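Local coordinates for protein Dye-decolorizing peroxidase tfu_3078 (Thermobifida fusca, PDB 5FW4) that uses a non-covalently bound heme b and hydrogen peroxide to oxidise anthraquinone dyes readily and azo dyes and phenolic substrates more modestly, at residues A245-I258 against N347-Y359. Numbering follows the deposited sequence.
Sequences ANPAQDHPLFDRTI and NLGARMFRRGYSY. With HEM (protoporphyrin IX containing Fe), chain C.
Asn246 grips the backbone of Arg354, a neat case of an amide side chain pairing with a strand's N-H and C=O as a residue of an adjacent strand could. Its OD1 accepts from Arg354 N at 2.8 Å, nearly straight at 176°, while its ND2 donates to Arg354 O at 2.8 Å, on a lone pair in the carbonyl plane. Both ends of the amide are thus engaged, which fixes its rotation beside strand 353-363. At the end of helix 252-258, one water donates to both Thr257 O and Arg351 O.

Packing contacts extend the join. With Phe353 CG anti to its backbone N (chi1 172°), the ring meets Phe254 in a T-shaped pair, Phe254 CE1 pointing at the centre of its face; the planes stand 77° apart. Leu253 CD2 sits over one face of the Arg351 guanidinium, toward the rim, and Thr257 CG2 rests 3.6 Å from Met352 CA.

Heme contacts complete the set. Pyrrole atom C3D lies over the centre of one face of the Arg354 guanidinium; Asn246 OD1 lies toward the rim of the opposite face, too poorly angled to bond NH1. Arg354 NH2 donates to propionate O1A at 3.2 Å; Ala245 N donates to O2A. Asn246 is therefore a second-shell residue, holding the backbone of an arginine whose side chain reaches the heme and the oxygen pocket shared with Asp242, the inferred proton acceptor.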
ATOM      1  N   ALA A 245      25.255   3.597   4.886  1.00 27.06           N
ATOM      2  CA  ALA A 245      26.237   4.680   4.777  1.00 29.04           C
ATOM      3  C   ALA A 245      25.695   6.079   5.034  1.00 29.75           C
ATOM      4  O   ALA A 245      26.461   7.039   4.896  1.00 29.85           O
ATOM      5  CB  ALA A 245      26.925   4.655   3.429  1.00 29.87           C
ATOM      6  N   ASN A 246      24.408   6.208   5.399  1.00 30.51           N
ATOM      7  CA  ASN A 246      23.892   7.508   5.805  1.00 30.73           C
ATOM      8  C   ASN A 246      24.719   8.047   6.957  1.00 32.84           C
ATOM      9  O   ASN A 246      25.190   7.279   7.793  1.00 31.06           O
ATOM     10  CB  ASN A 246      22.427   7.440   6.274  1.00 28.95           C
ATOM     11  CG  ASN A 246      21.449   7.535   5.130  1.00 26.70           C
ATOM     12  OD1 ASN A 246      21.714   8.190   4.104  1.00 25.20           O
ATOM     13  ND2 ASN A 246      20.312   6.861   5.278  1.00 25.06           N
ATOM     14  N   PRO A 247      24.889   9.373   7.012  1.00 34.00           N
ATOM     15  CA  PRO A 247      25.557   9.931   8.183  1.00 34.87           C
ATOM     16  C   PRO A 247      24.687   9.683   9.398  1.00 34.38           C
ATOM     17  O   PRO A 247      23.465   9.680   9.268  1.00 32.17           O
ATOM     18  CB  PRO A 247      25.671  11.423   7.857  1.00 36.11           C
ATOM     19  CG  PRO A 247      24.682  11.680   6.775  1.00 36.48           C
ATOM     20  CD  PRO A 247      24.517  10.394   6.024  1.00 34.75           C
ATOM     21  N   ALA A 248      25.315   9.420  10.541  1.00 34.94           N
ATOM     22  CA  ALA A 248      24.597   9.144  11.779  1.00 34.85           C
ATOM     23  C   ALA A 248      23.946  10.424  12.319  1.00 35.18           C
ATOM     24  O   ALA A 248      24.551  11.488  12.306  1.00 34.55           O
ATOM     25  CB  ALA A 248      25.549   8.555  12.811  1.00 36.29           C
ATOM     26  N   GLN A 249      22.715  10.305  12.799  1.00 36.71           N
ATOM     27  CA  GLN A 249      21.930  11.462  13.213  1.00 40.05           C
ATOM     28  C   GLN A 249      22.421  12.124  14.503  1.00 44.08           C
ATOM     29  O   GLN A 249      22.096  13.288  14.741  1.00 47.01           O
ATOM     30  CB  GLN A 249      20.453  11.083  13.366  1.00 39.72           C
ATOM     31  CG  GLN A 249      19.811  10.528  12.092  1.00 40.12           C
ATOM     32  CD  GLN A 249      18.297  10.385  12.219  1.00 41.09           C
ATOM     33  OE1 GLN A 249      17.658  11.104  12.986  1.00 38.84           O
ATOM     34  NE2 GLN A 249      17.723   9.448  11.478  1.00 41.64           N
ATOM     35  N   ASP A 250      23.178  11.389  15.322  1.00 45.90           N
ATOM     36  CA  ASP A 250      23.811  11.939  16.543  1.00 49.92           C
ATOM     37  C   ASP A 250      25.214  12.545  16.275  1.00 49.77           C
ATOM     38  O   ASP A 250      26.008  12.758  17.207  1.00 50.17           O
ATOM     39  CB  ASP A 250      23.908  10.848  17.621  1.00 52.58           C
ATOM     40  CG  ASP A 250      24.909   9.748  17.264  1.00 56.00           C
ATOM     41  OD1 ASP A 250      25.075   9.427  16.072  1.00 56.95           O
ATOM     42  OD2 ASP A 250      25.536   9.198  18.188  1.00 64.07           O
ATOM     43  N   HIS A 251      25.500  12.824  15.002  1.00 45.88           N
ATOM     44  CA  HIS A 251      26.840  13.150  14.536  1.00 45.77           C
ATOM     45  C   HIS A 251      26.696  14.441  13.714  1.00 43.83           C
ATOM     46  O   HIS A 251      25.697  14.619  13.012  1.00 40.06           O
ATOM     47  CB  HIS A 251      27.372  11.954  13.727  1.00 46.92           C
ATOM     48  CG  HIS A 251      28.791  12.074  13.255  1.00 49.22           C
ATOM     49  ND1 HIS A 251      29.254  13.155  12.544  1.00 49.67           N
ATOM     50  CD2 HIS A 251      29.826  11.196  13.312  1.00 52.71           C
ATOM     51  CE1 HIS A 251      30.521  12.967  12.220  1.00 52.60           C
ATOM     52  NE2 HIS A 251      30.894  11.784  12.674  1.00 53.71           N
ATOM     53  N   PRO A 252      27.658  15.377  13.846  1.00 42.87           N
ATOM     54  CA  PRO A 252      27.566  16.638  13.097  1.00 42.32           C
ATOM     55  C   PRO A 252      27.435  16.509  11.586  1.00 39.67           C
ATOM     56  O   PRO A 252      26.852  17.377  10.952  1.00 39.24           O
ATOM     57  CB  PRO A 252      28.876  17.363  13.461  1.00 43.84           C
ATOM     58  CG  PRO A 252      29.209  16.856  14.815  1.00 44.94           C
ATOM     59  CD  PRO A 252      28.777  15.407  14.816  1.00 44.17           C
ATOM     60  N   LEU A 253      27.983  15.450  11.013  1.00 37.70           N
ATOM     61  CA  LEU A 253      27.793  15.170   9.604  1.00 38.13           C
ATOM     62  C   LEU A 253      26.321  15.142   9.158  1.00 35.43           C
ATOM     63  O   LEU A 253      26.018  15.489   8.032  1.00 36.85           O
ATOM     64  CB  LEU A 253      28.480  13.858   9.236  1.00 39.24           C
ATOM     65  CG  LEU A 253      28.824  13.627   7.761  1.00 40.37           C
ATOM     66  CD1 LEU A 253      29.274  14.900   7.041  1.00 41.46           C
ATOM     67  CD2 LEU A 253      29.921  12.565   7.687  1.00 42.06           C
ATOM     68  N   PHE A 254      25.407  14.759  10.041  1.00 34.10           N
ATOM     69  CA  PHE A 254      24.010  14.692   9.663  1.00 33.48           C
ATOM     70  C   PHE A 254      23.498  16.087   9.333  1.00 33.59           C
ATOM     71  O   PHE A 254      23.026  16.332   8.236  1.00 30.85           O
ATOM     72  CB  PHE A 254      23.149  14.056  10.742  1.00 32.99           C
ATOM     73  CG  PHE A 254      21.706  13.925  10.345  1.00 33.24           C
ATOM     74  CD1 PHE A 254      21.290  12.878   9.520  1.00 32.22           C
ATOM     75  CD2 PHE A 254      20.772  14.875  10.747  1.00 32.87           C
ATOM     76  CE1 PHE A 254      19.979  12.760   9.136  1.00 31.30           C
ATOM     77  CE2 PHE A 254      19.450  14.765  10.357  1.00 31.67           C
ATOM     78  CZ  PHE A 254      19.054  13.704   9.546  1.00 31.73           C
ATOM     79  N   ASP A 255      23.618  16.999  10.276  1.00 35.51           N
ATOM     80  CA  ASP A 255      23.106  18.338  10.059  1.00 38.72           C
ATOM     81  C   ASP A 255      23.825  19.094   8.929  1.00 38.42           C
ATOM     82  O   ASP A 255      23.203  19.856   8.175  1.00 35.81           O
ATOM     83  CB  ASP A 255      23.140  19.107  11.371  1.00 41.91           C
ATOM     84  CG  ASP A 255      22.052  18.649  12.315  1.00 44.61           C
ATOM     85  OD1 ASP A 255      20.984  18.187  11.827  1.00 46.12           O
ATOM     86  OD2 ASP A 255      22.259  18.740  13.537  1.00 49.93           O
ATOM     87  N   ARG A 256      25.124  18.873   8.807  1.00 38.88           N
ATOM     88  CA  ARG A 256      25.895  19.462   7.721  1.00 40.28           C
ATOM     89  C   ARG A 256      25.430  18.922   6.363  1.00 35.16           C
ATOM     90  O   ARG A 256      25.373  19.665   5.392  1.00 34.86           O
ATOM     91  CB  ARG A 256      27.394  19.183   7.894  1.00 46.70           C
ATOM     92  CG  ARG A 256      28.102  19.995   8.990  1.00 54.42           C
ATOM     93  CD  ARG A 256      29.146  19.155   9.739  1.00 60.55           C
ATOM     94  NE  ARG A 256      30.412  19.850   9.993  1.00 67.00           N
ATOM     95  CZ  ARG A 256      31.542  19.665   9.306  1.00 73.67           C
ATOM     96  NH1 ARG A 256      31.597  18.806   8.291  1.00 76.99           N
ATOM     97  NH2 ARG A 256      32.639  20.345   9.631  1.00 75.68           N
ATOM     98  N   THR A 257      25.103  17.640   6.292  1.00 31.73           N
ATOM     99  CA  THR A 257      24.687  17.031   5.029  1.00 30.16           C
ATOM    100  C   THR A 257      23.308  17.555   4.571  1.00 30.49           C
ATOM    101  O   THR A 257      23.058  17.747   3.386  1.00 30.73           O
ATOM    102  CB  THR A 257      24.666  15.496   5.157  1.00 28.54           C
ATOM    103  OG1 THR A 257      25.995  15.021   5.429  1.00 29.91           O
ATOM    104  CG2 THR A 257      24.174  14.865   3.898  1.00 27.76           C
ATOM    105  N   ILE A 258      22.457  17.833   5.537  1.00 31.12           N
ATOM    106  CA  ILE A 258      21.039  18.068   5.312  1.00 33.50           C
ATOM    107  C   ILE A 258      20.674  19.530   5.074  1.00 33.70           C
ATOM    108  O   ILE A 258      19.714  19.843   4.362  1.00 32.18           O
ATOM    109  CB  ILE A 258      20.274  17.521   6.545  1.00 35.98           C
ATOM    110  CG1 ILE A 258      19.598  16.240   6.158  1.00 36.26           C
ATOM    111  CG2 ILE A 258      19.262  18.481   7.161  1.00 38.32           C
ATOM    112  CD1 ILE A 258      20.587  15.200   5.773  1.00 36.09           C
ATOM    113  N   ASN A 347      33.049  11.322  -5.708  1.00 38.40           N
ATOM    114  CA  ASN A 347      32.190  12.460  -6.113  1.00 37.02           C
ATOM    115  C   ASN A 347      32.546  13.758  -5.407  1.00 37.89           C
ATOM    116  O   ASN A 347      31.664  14.572  -5.081  1.00 38.74           O
ATOM    117  CB  ASN A 347      30.701  12.120  -5.849  1.00 34.22           C
ATOM    118  CG  ASN A 347      30.206  11.004  -6.734  1.00 32.85           C
ATOM    119  OD1 ASN A 347      29.958  11.191  -7.922  1.00 32.35           O
ATOM    120  ND2 ASN A 347      30.076   9.830  -6.167  1.00 33.21           N
ATOM    121  N   LEU A 348      33.836  13.943  -5.166  1.00 39.84           N
ATOM    122  CA  LEU A 348      34.343  15.180  -4.592  1.00 41.57           C
ATOM    123  C   LEU A 348      33.618  15.495  -3.276  1.00 40.41           C
ATOM    124  O   LEU A 348      33.308  16.640  -2.989  1.00 41.58           O
ATOM    125  CB  LEU A 348      34.204  16.341  -5.601  1.00 42.42           C
ATOM    126  CG  LEU A 348      35.034  16.327  -6.906  1.00 45.12           C
ATOM    127  CD1 LEU A 348      34.747  17.573  -7.757  1.00 45.86           C
ATOM    128  CD2 LEU A 348      36.529  16.227  -6.638  1.00 46.16           C
ATOM    129  N   GLY A 349      33.356  14.466  -2.484  1.00 37.83           N
ATOM    130  CA  GLY A 349      32.779  14.635  -1.170  1.00 37.78           C
ATOM    131  C   GLY A 349      31.260  14.816  -1.147  1.00 36.81           C
ATOM    132  O   GLY A 349      30.703  15.030  -0.080  1.00 36.36           O
ATOM    133  N   ALA A 350      30.600  14.716  -2.307  1.00 35.76           N
ATOM    134  CA  ALA A 350      29.130  14.788  -2.397  1.00 34.34           C
ATOM    135  C   ALA A 350      28.507  13.766  -1.457  1.00 32.84           C
ATOM    136  O   ALA A 350      28.912  12.608  -1.428  1.00 32.87           O
ATOM    137  CB  ALA A 350      28.668  14.543  -3.829  1.00 33.53           C
ATOM    138  N   ARG A 351      27.534  14.208  -0.670  1.00 31.31           N
ATOM    139  CA  ARG A 351      26.944  13.396   0.369  1.00 30.97           C
ATOM    140  C   ARG A 351      25.449  13.749   0.479  1.00 29.66           C
ATOM    141  O   ARG A 351      25.051  14.855   0.163  1.00 27.79           O
ATOM    142  CB  ARG A 351      27.682  13.663   1.684  1.00 33.42           C
ATOM    143  CG  ARG A 351      27.499  12.636   2.792  1.00 35.91           C
ATOM    144  CD  ARG A 351      28.286  13.056   4.040  1.00 36.70           C
ATOM    145  NE  ARG A 351      29.706  13.209   3.721  1.00 38.91           N
ATOM    146  CZ  ARG A 351      30.598  12.215   3.707  1.00 39.10           C
ATOM    147  NH1 ARG A 351      30.238  10.983   4.014  1.00 39.15           N
ATOM    148  NH2 ARG A 351      31.860  12.453   3.377  1.00 41.13           N
ATOM    149  N   MET A 352      24.636  12.771   0.846  1.00 28.80           N
ATOM    150  CA  MET A 352      23.191  12.986   1.004  1.00 28.54           C
ATOM    151  C   MET A 352      22.706  12.049   2.082  1.00 27.48           C
ATOM    152  O   MET A 352      23.415  11.136   2.482  1.00 27.22           O
ATOM    153  CB  MET A 352      22.457  12.751  -0.325  1.00 27.54           C
ATOM    154  CG  MET A 352      22.319  11.286  -0.739  1.00 26.70           C
ATOM    155  SD  MET A 352      22.115  11.073  -2.503  1.00 27.96           S
ATOM    156  CE  MET A 352      23.830  11.297  -3.061  1.00 29.51           C
ATOM    157  N   PHE A 353      21.495  12.298   2.553  1.00 28.27           N
ATOM    158  CA  PHE A 353      20.810  11.449   3.512  1.00 27.18           C
ATOM    159  C   PHE A 353      19.644  10.814   2.770  1.00 26.55           C
ATOM    160  O   PHE A 353      18.765  11.499   2.295  1.00 26.28           O
ATOM    161  CB  PHE A 353      20.313  12.297   4.697  1.00 28.44           C
ATOM    162  CG  PHE A 353      19.417  11.572   5.662  1.00 28.05           C
ATOM    163  CD1 PHE A 353      19.843  10.426   6.313  1.00 29.34           C
ATOM    164  CD2 PHE A 353      18.132  12.046   5.922  1.00 29.63           C
ATOM    165  CE1 PHE A 353      19.017   9.769   7.217  1.00 30.30           C
ATOM    166  CE2 PHE A 353      17.301  11.382   6.814  1.00 29.13           C
ATOM    167  CZ  PHE A 353      17.739  10.247   7.452  1.00 28.47           C
ATOM    168  N   ARG A 354      19.652   9.494   2.688  1.00 25.36           N
ATOM    169  CA  ARG A 354      18.677   8.747   1.936  1.00 25.00           C
ATOM    170  C   ARG A 354      17.637   8.205   2.895  1.00 24.52           C
ATOM    171  O   ARG A 354      17.979   7.553   3.886  1.00 25.42           O
ATOM    172  CB  ARG A 354      19.381   7.617   1.167  1.00 26.26           C
ATOM    173  CG  ARG A 354      20.114   8.167  -0.041  1.00 27.77           C
ATOM    174  CD  ARG A 354      21.361   7.366  -0.478  1.00 28.87           C
ATOM    175  NE  ARG A 354      21.897   6.416   0.490  1.00 30.55           N
ATOM    176  CZ  ARG A 354      22.846   6.619   1.400  1.00 35.55           C
ATOM    177  NH1 ARG A 354      23.496   7.819   1.599  1.00 35.10           N
ATOM    178  NH2 ARG A 354      23.164   5.565   2.155  1.00 35.92           N
ATOM    179  N   ARG A 355      16.373   8.504   2.607  1.00 22.60           N
ATOM    180  CA  ARG A 355      15.262   8.077   3.429  1.00 22.08           C
ATOM    181  C   ARG A 355      14.100   7.650   2.522  1.00 21.36           C
ATOM    182  O   ARG A 355      13.007   8.310   2.423  1.00 20.78           O
ATOM    183  CB  ARG A 355      14.855   9.242   4.340  1.00 23.30           C
ATOM    184  CG  ARG A 355      13.809   8.937   5.379  1.00 23.74           C
ATOM    185  CD  ARG A 355      13.556  10.197   6.205  1.00 24.28           C
ATOM    186  NE  ARG A 355      12.542  10.011   7.238  1.00 24.49           N
ATOM    187  CZ  ARG A 355      11.210  10.069   7.055  1.00 25.24           C
ATOM    188  NH1 ARG A 355      10.659  10.229   5.847  1.00 23.83           N
ATOM    189  NH2 ARG A 355      10.403   9.902   8.093  1.00 26.56           N
ATOM    190  N   GLY A 356      14.314   6.516   1.891  1.00 18.48           N
ATOM    191  CA  GLY A 356      13.441   5.998   0.888  1.00 17.97           C
ATOM    192  C   GLY A 356      12.571   4.863   1.387  1.00 17.24           C
ATOM    193  O   GLY A 356      12.833   4.288   2.438  1.00 17.94           O
ATOM    194  N   TYR A 357      11.554   4.548   0.567  1.00 17.53           N
ATOM    195  CA  TYR A 357      10.527   3.560   0.841  1.00 16.53           C
ATOM    196  C   TYR A 357      10.357   2.646  -0.371  1.00 16.06           C
ATOM    197  O   TYR A 357      10.422   3.094  -1.535  1.00 17.08           O
ATOM    198  CB  TYR A 357       9.182   4.283   1.179  1.00 16.78           C
ATOM    199  CG  TYR A 357       9.204   4.893   2.560  1.00 16.73           C
ATOM    200  CD1 TYR A 357       9.881   6.085   2.805  1.00 17.50           C
ATOM    201  CD2 TYR A 357       8.652   4.224   3.647  1.00 15.63           C
ATOM    202  CE1 TYR A 357       9.962   6.625   4.093  1.00 17.31           C
ATOM    203  CE2 TYR A 357       8.737   4.743   4.919  1.00 16.20           C
ATOM    204  CZ  TYR A 357       9.389   5.948   5.144  1.00 16.51           C
ATOM    205  OH  TYR A 357       9.504   6.433   6.412  1.00 17.14           O
ATOM    206  N   SER A 358      10.029   1.391  -0.121  1.00 15.55           N
ATOM    207  CA  SER A 358       9.560   0.528  -1.165  1.00 17.36           C
ATOM    208  C   SER A 358       8.182   0.849  -1.604  1.00 18.38           C
ATOM    209  O   SER A 358       7.428   1.432  -0.816  1.00 17.82           O
ATOM    210  CB  SER A 358       9.569  -0.924  -0.695  1.00 18.80           C
ATOM    211  OG  SER A 358      10.917  -1.315  -0.480  1.00 17.61           O
ATOM    212  N   TYR A 359       7.881   0.493  -2.842  1.00 19.30           N
ATOM    213  CA  TYR A 359       6.533   0.584  -3.421  1.00 18.52           C
ATOM    214  C   TYR A 359       6.229  -0.645  -4.191  1.00 18.56           C
ATOM    215  O   TYR A 359       7.158  -1.302  -4.796  1.00 17.36           O
ATOM    216  CB  TYR A 359       6.333   1.835  -4.286  1.00 19.10           C
ATOM    217  CG  TYR A 359       7.002   1.895  -5.636  1.00 17.49           C
ATOM    218  CD1 TYR A 359       6.375   1.425  -6.765  1.00 17.60           C
ATOM    219  CD2 TYR A 359       8.254   2.475  -5.782  1.00 18.94           C
ATOM    220  CE1 TYR A 359       6.943   1.546  -8.017  1.00 19.05           C
ATOM    221  CE2 TYR A 359       8.869   2.580  -7.015  1.00 19.16           C
ATOM    222  CZ  TYR A 359       8.230   2.087  -8.138  1.00 20.12           C
ATOM    223  OH  TYR A 359       8.828   2.166  -9.384  1.00 21.86           O
TER
HETATM  224  CHA HEM C 401      24.167   2.956  -1.050  1.00 21.92           C
HETATM  225  CHB HEM C 401      20.589   0.496  -3.194  1.00 20.25           C
HETATM  226  CHC HEM C 401      19.711   4.345  -5.983  1.00 22.21           C
HETATM  227  CHD HEM C 401      23.108   6.889  -3.653  1.00 23.85           C
HETATM  228  C1A HEM C 401      23.270   1.977  -1.398  1.00 22.75           C
HETATM  229  C2A HEM C 401      23.272   0.685  -0.836  1.00 23.03           C
HETATM  230  C3A HEM C 401      22.284  -0.007  -1.457  1.00 20.54           C
HETATM  231  C4A HEM C 401      21.664   0.841  -2.383  1.00 21.45           C
HETATM  232  CMA HEM C 401      21.867  -1.402  -1.184  1.00 19.67           C
HETATM  233  CAA HEM C 401      24.224   0.157   0.208  1.00 25.71           C
HETATM  234  CBA HEM C 401      23.723   0.335   1.636  1.00 28.09           C
HETATM  235  CGA HEM C 401      23.769   1.774   2.058  1.00 30.44           C
HETATM  236  O1A HEM C 401      22.680   2.403   2.150  1.00 27.33           O
HETATM  237  O2A HEM C 401      24.874   2.315   2.315  1.00 29.40           O
HETATM  238  C1B HEM C 401      20.046   1.363  -4.159  1.00 21.08           C
HETATM  239  C2B HEM C 401      18.977   1.008  -5.016  1.00 21.02           C
HETATM  240  C3B HEM C 401      18.705   2.086  -5.814  1.00 22.50           C
HETATM  241  C4B HEM C 401      19.653   3.119  -5.392  1.00 22.45           C
HETATM  242  CMB HEM C 401      18.269  -0.317  -5.012  1.00 19.85           C
HETATM  243  CAB HEM C 401      17.675   2.306  -6.835  1.00 24.53           C
HETATM  244  CBB HEM C 401      16.642   1.486  -7.033  1.00 26.79           C
HETATM  245  C1C HEM C 401      20.545   5.372  -5.604  1.00 23.26           C
HETATM  246  C2C HEM C 401      20.540   6.630  -6.167  1.00 21.89           C
HETATM  247  C3C HEM C 401      21.503   7.362  -5.482  1.00 21.53           C
HETATM  248  C4C HEM C 401      22.094   6.518  -4.514  1.00 22.10           C
HETATM  249  CMC HEM C 401      19.608   7.017  -7.286  1.00 22.04           C
HETATM  250  CAC HEM C 401      22.018   8.714  -5.641  1.00 20.27           C
HETATM  251  CBC HEM C 401      21.897   9.387  -6.743  1.00 23.95           C
HETATM  252  C1D HEM C 401      23.644   5.956  -2.750  1.00 25.23           C
HETATM  253  C2D HEM C 401      24.745   6.331  -1.855  1.00 24.53           C
HETATM  254  C3D HEM C 401      25.045   5.224  -1.138  1.00 25.19           C
HETATM  255  C4D HEM C 401      24.131   4.194  -1.620  1.00 23.51           C
HETATM  256  CMD HEM C 401      25.418   7.686  -1.714  1.00 25.45           C
HETATM  257  CAD HEM C 401      26.107   5.119  -0.061  1.00 25.69           C
HETATM  258  CBD HEM C 401      27.465   4.901  -0.732  1.00 27.31           C
HETATM  259  CGD HEM C 401      28.576   4.936   0.296  1.00 28.99           C
HETATM  260  O1D HEM C 401      29.031   6.006   0.745  1.00 28.38           O
HETATM  261  O2D HEM C 401      29.032   3.851   0.715  1.00 29.23           O
HETATM  262  NA  HEM C 401      22.280   2.057  -2.356  1.00 22.80           N
HETATM  263  NB  HEM C 401      20.408   2.619  -4.413  1.00 22.80           N
HETATM  264  NC  HEM C 401      21.513   5.313  -4.640  1.00 24.67           N
HETATM  265  ND  HEM C 401      23.283   4.656  -2.591  1.00 23.54           N
HETATM  266 FE   HEM C 401      21.949   3.654  -3.502  1.00 24.71          FE
HETATM  267  O   HOH W   1      25.052  17.409   1.414  1.00 31.08           O